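Local structure of alpha-glucosidase (Bacteroides thetaiotaomicron, 5XFM) at residues Q151-L156 and C197-G202; W299-Q305 and S457-F462; R385-K390 and D422-L428. The protein hydrolyses beta-L-arabinopyranosides and alpha-galactosides, acting as a bifunctional glycoside hydrolase of family 97. The protein carries 1 engineered substitution. All coordinates share one frame; numbering follows the deposited sequence.

Contact 1 (Q151-L156 and C197-G202); sequences QTTTFL and CLFRIG
Strands 153-156 and 197-200 are neighbours in the nine-stranded antiparallel sheet of the N-terminal domain, whose family belongs to the galactose-mutarotase clan; Thr153 and Arg200 form a hydrogen-bonded pair and Thr154 faces Phe199 in a non-hydrogen-bonded one. Thr153 N donates to Arg200 O at 2.9 Å, Arg200 N answers to Thr153 O at the same length, and Phe155 N donates to Leu198 O in the next hydrogen-bonded pair. On the buried face of Thr154 and Phe199, the Thr154 methyl CG2 lies alongside the ring, 3.7 Å from Phe199 CE2, while Thr152 CG2 meets the ring at its edge. Leu156 CD2 is pressed to 3.5 Å from Cys197 CB, a tight fit. On the other face, Phe155 turns its edge to Leu198 O and to Arg200 CB. Arg200 leaves the strand extended (chi1 177°) and bends at chi3 (73°), which brings its guanidinium beside Thr153 OG1; Asp180 binds both groups. A water over one guanidinium face donates to Gln151 O (2.8 Å) and to Thr153 OG1 (2.9 Å). Gly202 suits its place because its phi is positive and a CB there would collide with Gln151 CG, already 3.7 Å from Gly202 CA. Strand 206-212 continues the sheet beyond 197-200 and strand 178-182 beyond 153-156, while Phe148 stacks on Phe199 and Tyr232 meets it edge-to-face.

Contact 2 (W299-Q305 and S457-F462); sequences WSWILWQ and SENMVF. With CA (calcium ion), chain E.
The calcium site where the catalytic barrel meets the N-terminal domain is bordered by this contact, in which Trp301 meets Glu458, a metal ligand alongside Glu174 and Glu452. Glu458 OE2 binds the calcium ion at 2.6 Å, and OE1 points at the edge of the Trp301 ring, 3.4 Å from CH2, with ring and carboxylate planes 68° apart. A calcium-bound water donates to Glu458 OE1 at 2.7 Å, so both carboxylate oxygens serve the site. Trp301 reaches across because CG stands opposite its backbone N (chi1 179°); the same CH2 touches Phe462 CZ at 3.8 Å. Both short helices follow strands of the (beta/alpha)8, or TIM, barrel, 300-304 directly after 295-299 and 458-462 after 448-451. Ile302, branched and apolar, reaches from helix 300-304 to the other, its CD1 3.6 Å from Glu458 CA and equally near Val461 CG2. Gln305 leaves the helix with positive phi and folds its amide back: NE2 donates to Ile302 O at 2.7 Å, from above the carbonyl plane, and faces Val461 CG1. Its OE1 lies over one face of Trp301 and at the edge of the Phe462 ring. Ser457 OG, beside Ile302 CD1, is bonded to Gly490 O.

Contact 3 (R385-K390 and D422-L428); sequences RKREMK and DADDHGL
A side-on salt bridge joins Arg385 to Asp422 across helices 382-395 and 410-425, neighbours in the outer layer of the barrel. Arg385 NE lies 2.8 Å and its NH2 2.9 Å from Asp422 OD2, which sits in the guanidinium plane and offers NE its anti lone pair. Arg385 NH1 turns instead to Met379 O, and the aliphatic CG of Lys386 packs against the same carboxylate. The aromatic contact is a CH-pi one, Met389 CB lying over one face of His426, 3.7 Å from the ring centroid. That ring is steadied from its own segment, since His426 ND1 donates to Asp422 O at 2.7 Å; replacing the imidazole with an alanine's methyl is likely to leave Met389 CB without its aromatic cover and Asp422 O without this side-chain donor. Apolar packing centres on Met389, whose unbranched, extended chain slips between the helices: CG meets Leu428 CD1 at 3.7 Å and CE meets Ala423 CB at 4.0 Å. Leu428 N bonds to Ala423 O and Gly427 N to Asp424 O in the Schellman motif that ends helix 410-425, with Gly427 its positive-phi C-prime residue. An acid in a helix's last turn is likely to be disfavoured by the helix dipole, a cost Arg385 probably offsets.

Contact 1 belongs to the N-terminal domain, contacts 2 and 3 to the catalytic barrel. Contacts 1 and 2 stand about 33 Å apart between centres and about 15 Å between nearest atoms, yet the calcium site relates them: the chain between 151-156 and 197-202 carries Glu174, which joins Glu452 and Glu458 on the ion, so both domains contribute to it. Contact 3 pairs two helices of the barrel wall; its segments fall in sequence between the two segments of contact 2, with centres about 28 Å apart and nearest atoms about 16 Å. Contacts 1 and 3, about 43 Å between centres, lie on opposite sides of the chain's centre.

Contact 1 (Q151-L156 and C197-G202)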
loop_
_atom_site.group_PDB
_atom_site.type_symbol
_atom_site.label_atom_id
_atom_site.label_comp_id
_atom_site.label_asym_id
_atom_site.label_seq_id
_atom_site.Cartn_x
_atom_site.Cartn_y
_atom_site.Cartn_z
ATOM N N GLN A 151 10.020 -18.035 -18.485
ATOM C CA GLN A 151 11.207 -17.236 -18.190
ATOM C C GLN A 151 10.933 -16.157 -17.139
ATOM O O GLN A 151 11.776 -15.297 -16.887
ATOM C CB GLN A 151 11.745 -16.580 -19.465
ATOM C CG GLN A 151 10.893 -15.440 -20.006
ATOM C CD GLN A 151 9.673 -15.897 -20.797
ATOM O OE1 GLN A 151 9.241 -17.047 -20.701
ATOM N NE2 GLN A 151 9.105 -14.983 -21.577
ATOM N N THR A 152 9.749 -16.197 -16.535
ATOM C CA THR A 152 9.320 -15.144 -15.617
ATOM C C THR A 152 10.081 -15.164 -14.294
ATOM O O THR A 152 10.210 -16.220 -13.672
ATOM C CB THR A 152 7.818 -15.256 -15.298
ATOM O OG1 THR A 152 7.055 -15.142 -16.506
ATOM C CG2 THR A 152 7.402 -14.176 -14.311
ATOM N N THR A 153 10.583 -14.006 -13.862
ATOM C CA THR A 153 11.147 -13.902 -12.511
ATOM C C THR A 153 10.242 -13.077 -11.583
ATOM O O THR A 153 9.306 -12.414 -12.030
ATOM C CB THR A 153 12.568 -13.306 -12.521
ATOM O OG1 THR A 153 12.574 -12.075 -13.250
ATOM C CG2 THR A 153 13.542 -14.280 -13.165
ATOM N N THR A 154 10.515 -13.138 -10.283
ATOM C CA THR A 154 9.579 -12.616 -9.291
ATOM C C THR A 154 10.204 -11.659 -8.272
ATOM O O THR A 154 11.384 -11.762 -7.945
ATOM C CB THR A 154 8.918 -13.777 -8.511
ATOM O OG1 THR A 154 9.836 -14.271 -7.531
ATOM C CG2 THR A 154 8.540 -14.925 -9.447
ATOM N N PHE A 155 9.384 -10.737 -7.770
ATOM C CA PHE A 155 9.761 -9.809 -6.706
ATOM C C PHE A 155 8.703 -9.909 -5.613
ATOM O O PHE A 155 7.754 -9.118 -5.578
ATOM C CB PHE A 155 9.864 -8.369 -7.227
ATOM C CG PHE A 155 10.892 -8.174 -8.320
ATOM C CD1 PHE A 155 10.684 -8.681 -9.595
ATOM C CD2 PHE A 155 12.042 -7.440 -8.083
ATOM C CE1 PHE A 155 11.620 -8.494 -10.601
ATOM C CE2 PHE A 155 12.980 -7.243 -9.085
ATOM C CZ PHE A 155 12.768 -7.770 -10.346
ATOM N N LEU A 156 8.873 -10.883 -4.724
ATOM C CA LEU A 156 7.854 -11.237 -3.741
ATOM C C LEU A 156 8.340 -11.196 -2.294
ATOM O O LEU A 156 9.510 -11.460 -2.009
ATOM C CB LEU A 156 7.327 -12.647 -4.033
ATOM C CG LEU A 156 6.995 -12.978 -5.488
ATOM C CD1 LEU A 156 6.696 -14.462 -5.683
ATOM C CD2 LEU A 156 5.809 -12.143 -5.923
ATOM N N CYS A 197 2.104 -8.429 -5.889
ATOM C CA CYS A 197 3.169 -9.317 -6.327
ATOM C C CYS A 197 3.674 -8.939 -7.714
ATOM O O CYS A 197 2.907 -8.926 -8.673
ATOM C CB CYS A 197 2.663 -10.755 -6.322
ATOM S SG CYS A 197 2.094 -11.300 -4.712
ATOM N N LEU A 198 4.969 -8.653 -7.816
ATOM C CA LEU A 198 5.549 -8.168 -9.064
ATOM C C LEU A 198 6.278 -9.275 -9.825
ATOM O O LEU A 198 7.050 -10.039 -9.259
ATOM C CB LEU A 198 6.507 -6.999 -8.794
ATOM C CG LEU A 198 7.127 -6.352 -10.041
ATOM C CD1 LEU A 198 6.045 -5.784 -10.977
ATOM C CD2 LEU A 198 8.119 -5.273 -9.671
ATOM N N PHE A 199 6.025 -9.341 -11.122
ATOM C CA PHE A 199 6.631 -10.336 -11.989
ATOM C C PHE A 199 7.261 -9.669 -13.198
ATOM O O PHE A 199 6.674 -8.773 -13.801
ATOM C CB PHE A 199 5.603 -11.364 -12.445
ATOM C CG PHE A 199 4.998 -12.166 -11.329
ATOM C CD1 PHE A 199 3.919 -11.679 -10.612
ATOM C CD2 PHE A 199 5.482 -13.428 -11.026
ATOM C CE1 PHE A 199 3.348 -12.426 -9.595
ATOM C CE2 PHE A 199 4.914 -14.179 -10.015
ATOM C CZ PHE A 199 3.846 -13.675 -9.298
ATOM N N ARG A 200 8.481 -10.086 -13.518
ATOM C CA ARG A 200 9.137 -9.657 -14.738
ATOM C C ARG A 200 9.032 -10.760 -15.783
ATOM O O ARG A 200 9.490 -11.888 -15.563
ATOM C CB ARG A 200 10.597 -9.292 -14.478
ATOM C CG ARG A 200 11.364 -8.910 -15.739
ATOM C CD ARG A 200 12.713 -8.285 -15.412
ATOM N NE ARG A 200 13.690 -9.250 -14.927
ATOM C CZ ARG A 200 14.417 -10.034 -15.715
ATOM N NH1 ARG A 200 14.258 -9.973 -17.035
ATOM N NH2 ARG A 200 15.295 -10.882 -15.184
ATOM N N ILE A 201 8.398 -10.428 -16.904
ATOM C CA ILE A 201 8.126 -11.392 -17.964
ATOM C C ILE A 201 9.284 -11.429 -18.968
ATOM O O ILE A 201 9.119 -11.090 -20.142
ATOM C CB ILE A 201 6.807 -11.058 -18.686
ATOM C CG1 ILE A 201 5.733 -10.647 -17.666
ATOM C CG2 ILE A 201 6.325 -12.246 -19.510
ATOM C CD1 ILE A 201 5.359 -11.747 -16.683
ATOM N N GLY A 202 10.457 -11.835 -18.492
ATOM C CA GLY A 202 11.643 -11.866 -19.323
ATOM C C GLY A 202 11.957 -10.480 -19.841
ATOM O O GLY A 202 12.238 -9.563 -19.070
HETATM O O HOH W 1 12.600 -12.779 -16.023
#

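Contact 2 (W299-Q305 and S457-F462)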
loop_
_atom_site.group_PDB
_atom_site.type_symbol
_atom_site.label_atom_id
_atom_site.label_comp_id
_atom_site.label_asym_id
_atom_site.label_seq_id
_atom_site.Cartn_x
_atom_site.Cartn_y
_atom_site.Cartn_z
ATOM N N TRP A 299 6.967 12.730 15.855
ATOM C CA TRP A 299 6.761 11.380 16.340
ATOM C C TRP A 299 7.930 10.981 17.221
ATOM O O TRP A 299 9.004 10.652 16.716
ATOM C CB TRP A 299 6.613 10.427 15.146
ATOM C CG TRP A 299 6.329 8.999 15.488
ATOM C CD1 TRP A 299 5.697 8.525 16.604
ATOM C CD2 TRP A 299 6.639 7.853 14.685
ATOM N NE1 TRP A 299 5.608 7.152 16.549
ATOM C CE2 TRP A 299 6.180 6.716 15.382
ATOM C CE3 TRP A 299 7.270 7.680 13.447
ATOM C CZ2 TRP A 299 6.324 5.420 14.878
ATOM C CZ3 TRP A 299 7.423 6.391 12.953
ATOM C CH2 TRP A 299 6.946 5.279 13.664
ATOM N N SER A 300 7.734 11.060 18.535
ATOM C CA SER A 300 8.821 10.845 19.486
ATOM C C SER A 300 9.296 9.390 19.549
ATOM O O SER A 300 10.495 9.129 19.657
ATOM C CB SER A 300 8.406 11.336 20.887
ATOM O OG SER A 300 7.561 10.417 21.563
ATOM N N TRP A 301 8.368 8.444 19.466
ATOM C CA TRP A 301 8.705 7.042 19.706
ATOM C C TRP A 301 9.689 6.440 18.696
ATOM O O TRP A 301 10.422 5.530 19.037
ATOM C CB TRP A 301 7.437 6.181 19.738
ATOM C CG TRP A 301 7.735 4.728 19.954
ATOM C CD1 TRP A 301 7.839 4.074 21.150
ATOM C CD2 TRP A 301 8.001 3.753 18.940
ATOM N NE1 TRP A 301 8.143 2.749 20.941
ATOM C CE2 TRP A 301 8.250 2.528 19.592
ATOM C CE3 TRP A 301 8.053 3.798 17.542
ATOM C CZ2 TRP A 301 8.541 1.356 18.892
ATOM C CZ3 TRP A 301 8.341 2.636 16.852
ATOM C CH2 TRP A 301 8.580 1.432 17.527
ATOM N N ILE A 302 9.675 6.881 17.445
ATOM C CA ILE A 302 10.532 6.225 16.454
ATOM C C ILE A 302 12.022 6.293 16.853
ATOM O O ILE A 302 12.715 5.274 16.849
ATOM C CB ILE A 302 10.318 6.803 15.026
ATOM C CG1 ILE A 302 11.264 6.132 14.031
ATOM C CG2 ILE A 302 10.470 8.319 14.985
ATOM C CD1 ILE A 302 11.105 4.635 13.963
ATOM N N LEU A 303 12.493 7.466 17.263
ATOM C CA LEU A 303 13.899 7.627 17.628
ATOM C C LEU A 303 14.165 7.638 19.135
ATOM O O LEU A 303 15.267 7.301 19.569
ATOM C CB LEU A 303 14.447 8.914 17.008
ATOM C CG LEU A 303 14.822 8.800 15.532
ATOM C CD1 LEU A 303 15.282 10.140 14.989
ATOM C CD2 LEU A 303 15.910 7.757 15.369
ATOM N N TRP A 304 13.173 8.038 19.927
ATOM C CA TRP A 304 13.353 8.139 21.372
ATOM C C TRP A 304 12.672 6.984 22.120
ATOM O O TRP A 304 12.861 6.810 23.323
ATOM C CB TRP A 304 12.840 9.489 21.874
ATOM C CG TRP A 304 13.650 10.665 21.390
ATOM C CD1 TRP A 304 14.614 10.660 20.419
ATOM C CD2 TRP A 304 13.563 12.019 21.859
ATOM N NE1 TRP A 304 15.129 11.925 20.255
ATOM C CE2 TRP A 304 14.499 12.777 21.128
ATOM C CE3 TRP A 304 12.782 12.663 22.825
ATOM C CZ2 TRP A 304 14.680 14.146 21.336
ATOM C CZ3 TRP A 304 12.958 14.021 23.026
ATOM C CH2 TRP A 304 13.903 14.748 22.287
ATOM N N GLN A 305 11.877 6.212 21.388
ATOM C CA GLN A 305 11.266 4.966 21.869
ATOM C C GLN A 305 10.412 5.121 23.130
ATOM O O GLN A 305 9.922 6.214 23.426
ATOM C CB GLN A 305 12.351 3.911 22.091
ATOM C CG GLN A 305 13.115 3.551 20.817
ATOM C CD GLN A 305 12.286 2.744 19.835
ATOM O OE1 GLN A 305 11.719 1.712 20.192
ATOM N NE2 GLN A 305 12.212 3.212 18.588
ATOM N N SER A 457 10.319 2.086 8.957
ATOM C CA SER A 457 11.573 2.656 9.428
ATOM C C SER A 457 11.958 2.195 10.833
ATOM O O SER A 457 13.135 2.243 11.202
ATOM C CB SER A 457 11.485 4.183 9.373
ATOM O OG SER A 457 10.552 4.671 10.322
ATOM N N GLU A 458 10.966 1.755 11.611
ATOM C CA GLU A 458 11.211 1.227 12.957
ATOM C C GLU A 458 12.243 0.100 12.917
ATOM O O GLU A 458 13.072 -0.033 13.818
ATOM C CB GLU A 458 9.900 0.736 13.606
ATOM C CG GLU A 458 9.329 -0.557 13.009
ATOM C CD GLU A 458 8.082 -1.067 13.727
ATOM O OE1 GLU A 458 7.823 -0.644 14.878
ATOM O OE2 GLU A 458 7.363 -1.904 13.132
ATOM N N ASN A 459 12.208 -0.694 11.852
ATOM C CA ASN A 459 13.115 -1.819 11.743
ATOM C C ASN A 459 14.558 -1.333 11.614
ATOM O O ASN A 459 15.479 -1.965 12.133
ATOM C CB ASN A 459 12.712 -2.717 10.569
ATOM C CG ASN A 459 11.345 -3.354 10.771
ATOM O OD1 ASN A 459 10.375 -3.008 10.095
ATOM N ND2 ASN A 459 11.265 -4.293 11.704
ATOM N N MET A 460 14.749 -0.190 10.961
ATOM C CA MET A 460 16.083 0.387 10.865
ATOM C C MET A 460 16.583 0.776 12.255
ATOM O O MET A 460 17.776 0.692 12.535
ATOM C CB MET A 460 16.098 1.597 9.933
ATOM C CG MET A 460 15.809 1.271 8.468
ATOM S SD MET A 460 15.695 2.776 7.479
ATOM C CE MET A 460 17.226 3.587 7.962
ATOM N N VAL A 461 15.676 1.203 13.128
ATOM C CA VAL A 461 16.061 1.490 14.506
ATOM C C VAL A 461 16.400 0.185 15.207
ATOM O O VAL A 461 17.331 0.125 16.016
ATOM C CB VAL A 461 14.959 2.242 15.288
ATOM C CG1 VAL A 461 15.469 2.644 16.667
ATOM C CG2 VAL A 461 14.507 3.465 14.521
ATOM N N PHE A 462 15.652 -0.869 14.887
ATOM C CA PHE A 462 15.814 -2.129 15.600
ATOM C C PHE A 462 17.080 -2.880 15.198
ATOM O O PHE A 462 17.737 -3.487 16.038
ATOM C CB PHE A 462 14.606 -3.038 15.370
ATOM C CG PHE A 462 13.308 -2.469 15.864
ATOM C CD1 PHE A 462 13.282 -1.567 16.914
ATOM C CD2 PHE A 462 12.106 -2.855 15.286
ATOM C CE1 PHE A 462 12.083 -1.046 17.368
ATOM C CE2 PHE A 462 10.908 -2.338 15.737
ATOM C CZ PHE A 462 10.896 -1.432 16.778
HETATM CA CA CA E . 4.839 -2.446 13.087
HETATM O O HOH W 2 6.147 -2.646 15.607
HETATM O O HOH W 3 3.096 -3.574 14.210
HETATM O O HOH W 4 5.903 -4.424 14.193
HETATM O O HOH W 5 3.983 -0.540 14.296
#

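Contact 3 (R385-K390 and D422-L428)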
loop_
_atom_site.group_PDB
_atom_site.type_symbol
_atom_site.label_atom_id
_atom_site.label_comp_id
_atom_site.label_asym_id
_atom_site.label_seq_id
_atom_site.Cartn_x
_atom_site.Cartn_y
_atom_site.Cartn_z
ATOM N N ARG A 385 -15.569 1.255 22.311
ATOM C CA ARG A 385 -14.920 2.012 21.247
ATOM C C ARG A 385 -15.611 3.348 21.010
ATOM O O ARG A 385 -14.957 4.385 20.894
ATOM C CB ARG A 385 -14.888 1.198 19.944
ATOM C CG ARG A 385 -14.219 1.921 18.779
ATOM C CD ARG A 385 -14.148 1.046 17.533
ATOM N NE ARG A 385 -15.465 0.579 17.109
ATOM C CZ ARG A 385 -15.772 -0.702 16.931
ATOM N NH1 ARG A 385 -14.855 -1.636 17.139
ATOM N NH2 ARG A 385 -16.992 -1.048 16.549
ATOM N N LYS A 386 -16.934 3.321 20.928
ATOM C CA LYS A 386 -17.675 4.555 20.731
ATOM C C LYS A 386 -17.574 5.466 21.962
ATOM O O LYS A 386 -17.462 6.683 21.827
ATOM C CB LYS A 386 -19.134 4.252 20.379
ATOM C CG LYS A 386 -19.295 3.699 18.974
ATOM C CD LYS A 386 -20.737 3.352 18.641
ATOM C CE LYS A 386 -21.240 2.189 19.463
ATOM N NZ LYS A 386 -22.692 1.942 19.248
ATOM N N ARG A 387 -17.566 4.877 23.155
ATOM C CA ARG A 387 -17.313 5.661 24.372
ATOM C C ARG A 387 -15.967 6.406 24.271
ATOM O O ARG A 387 -15.864 7.634 24.492
ATOM C CB ARG A 387 -17.337 4.742 25.593
ATOM C CG ARG A 387 -17.075 5.427 26.927
ATOM C CD ARG A 387 -17.283 4.446 28.076
ATOM N NE ARG A 387 -18.664 3.972 28.101
ATOM C CZ ARG A 387 -19.021 2.691 28.101
ATOM N NH1 ARG A 387 -18.094 1.745 28.084
ATOM N NH2 ARG A 387 -20.307 2.353 28.108
ATOM N N GLU A 388 -14.948 5.646 23.886
ATOM C CA GLU A 388 -13.607 6.173 23.710
ATOM C C GLU A 388 -13.586 7.312 22.711
ATOM O O GLU A 388 -13.060 8.382 23.002
ATOM C CB GLU A 388 -12.661 5.062 23.257
ATOM C CG GLU A 388 -11.192 5.433 23.308
ATOM C CD GLU A 388 -10.648 5.497 24.721
ATOM O OE1 GLU A 388 -11.265 4.902 25.632
ATOM O OE2 GLU A 388 -9.598 6.140 24.917
ATOM N N MET A 389 -14.215 7.093 21.558
ATOM C CA MET A 389 -14.194 8.042 20.449
ATOM C C MET A 389 -14.990 9.313 20.753
ATOM O O MET A 389 -14.683 10.392 20.240
ATOM C CB MET A 389 -14.722 7.369 19.177
ATOM C CG MET A 389 -13.708 6.451 18.494
ATOM S SD MET A 389 -14.359 5.526 17.070
ATOM C CE MET A 389 -12.920 4.547 16.634
ATOM N N LYS A 390 -16.031 9.172 21.565
ATOM C CA LYS A 390 -16.743 10.320 22.115
ATOM C C LYS A 390 -15.789 11.163 22.954
ATOM O O LYS A 390 -15.758 12.396 22.829
ATOM C CB LYS A 390 -17.935 9.866 22.966
ATOM C CG LYS A 390 -18.756 11.011 23.527
ATOM C CD LYS A 390 -20.172 10.993 22.968
ATOM C CE LYS A 390 -21.112 11.881 23.784
ATOM N NZ LYS A 390 -21.140 11.533 25.233
ATOM N N ASP A 422 -17.084 4.006 12.955
ATOM C CA ASP A 422 -17.269 4.721 14.227
ATOM C C ASP A 422 -16.352 5.959 14.284
ATOM O O ASP A 422 -16.746 7.050 14.743
ATOM C CB ASP A 422 -17.000 3.792 15.413
ATOM C CG ASP A 422 -18.097 2.745 15.606
ATOM O OD1 ASP A 422 -19.228 2.947 15.105
ATOM O OD2 ASP A 422 -17.828 1.720 16.265
ATOM N N ALA A 423 -15.126 5.774 13.804
ATOM C CA ALA A 423 -14.168 6.864 13.721
ATOM C C ALA A 423 -14.736 8.022 12.928
ATOM O O ALA A 423 -14.727 9.161 13.400
ATOM C CB ALA A 423 -12.865 6.393 13.094
ATOM N N ASP A 424 -15.234 7.738 11.727
ATOM C CA ASP A 424 -15.819 8.802 10.930
ATOM C C ASP A 424 -16.988 9.450 11.633
ATOM O O ASP A 424 -17.182 10.658 11.516
ATOM C CB ASP A 424 -16.298 8.320 9.570
ATOM C CG ASP A 424 -16.856 9.464 8.741
ATOM O OD1 ASP A 424 -16.049 10.336 8.346
ATOM O OD2 ASP A 424 -18.093 9.530 8.542
ATOM N N ASP A 425 -17.785 8.654 12.341
ATOM C CA ASP A 425 -18.888 9.231 13.111
ATOM C C ASP A 425 -18.368 10.219 14.164
ATOM O O ASP A 425 -19.082 11.133 14.572
ATOM C CB ASP A 425 -19.717 8.139 13.784
ATOM C CG ASP A 425 -20.578 7.369 12.794
ATOM O OD1 ASP A 425 -20.890 7.923 11.723
ATOM O OD2 ASP A 425 -20.947 6.211 13.093
ATOM N N HIS A 426 -17.122 10.042 14.601
ATOM C CA HIS A 426 -16.565 10.975 15.580
ATOM C C HIS A 426 -15.465 11.869 15.017
ATOM O O HIS A 426 -14.625 12.364 15.763
ATOM C CB HIS A 426 -16.044 10.201 16.781
ATOM C CG HIS A 426 -17.106 9.404 17.467
ATOM N ND1 HIS A 426 -17.421 8.113 17.099
ATOM C CD2 HIS A 426 -17.945 9.723 18.480
ATOM C CE1 HIS A 426 -18.399 7.666 17.866
ATOM N NE2 HIS A 426 -18.733 8.624 18.713
ATOM N N GLY A 427 -15.493 12.077 13.703
ATOM C CA GLY A 427 -14.568 12.969 13.025
ATOM C C GLY A 427 -13.104 12.609 13.174
ATOM O O GLY A 427 -12.240 13.489 13.214
ATOM N N LEU A 428 -12.808 11.317 13.221
ATOM C CA LEU A 428 -11.425 10.887 13.411
ATOM C C LEU A 428 -10.824 10.255 12.163
ATOM O O LEU A 428 -11.446 9.406 11.521
ATOM C CB LEU A 428 -11.336 9.898 14.567
ATOM C CG LEU A 428 -11.648 10.464 15.950
ATOM C CD1 LEU A 428 -11.983 9.342 16.906
ATOM C CD2 LEU A 428 -10.469 11.273 16.450
#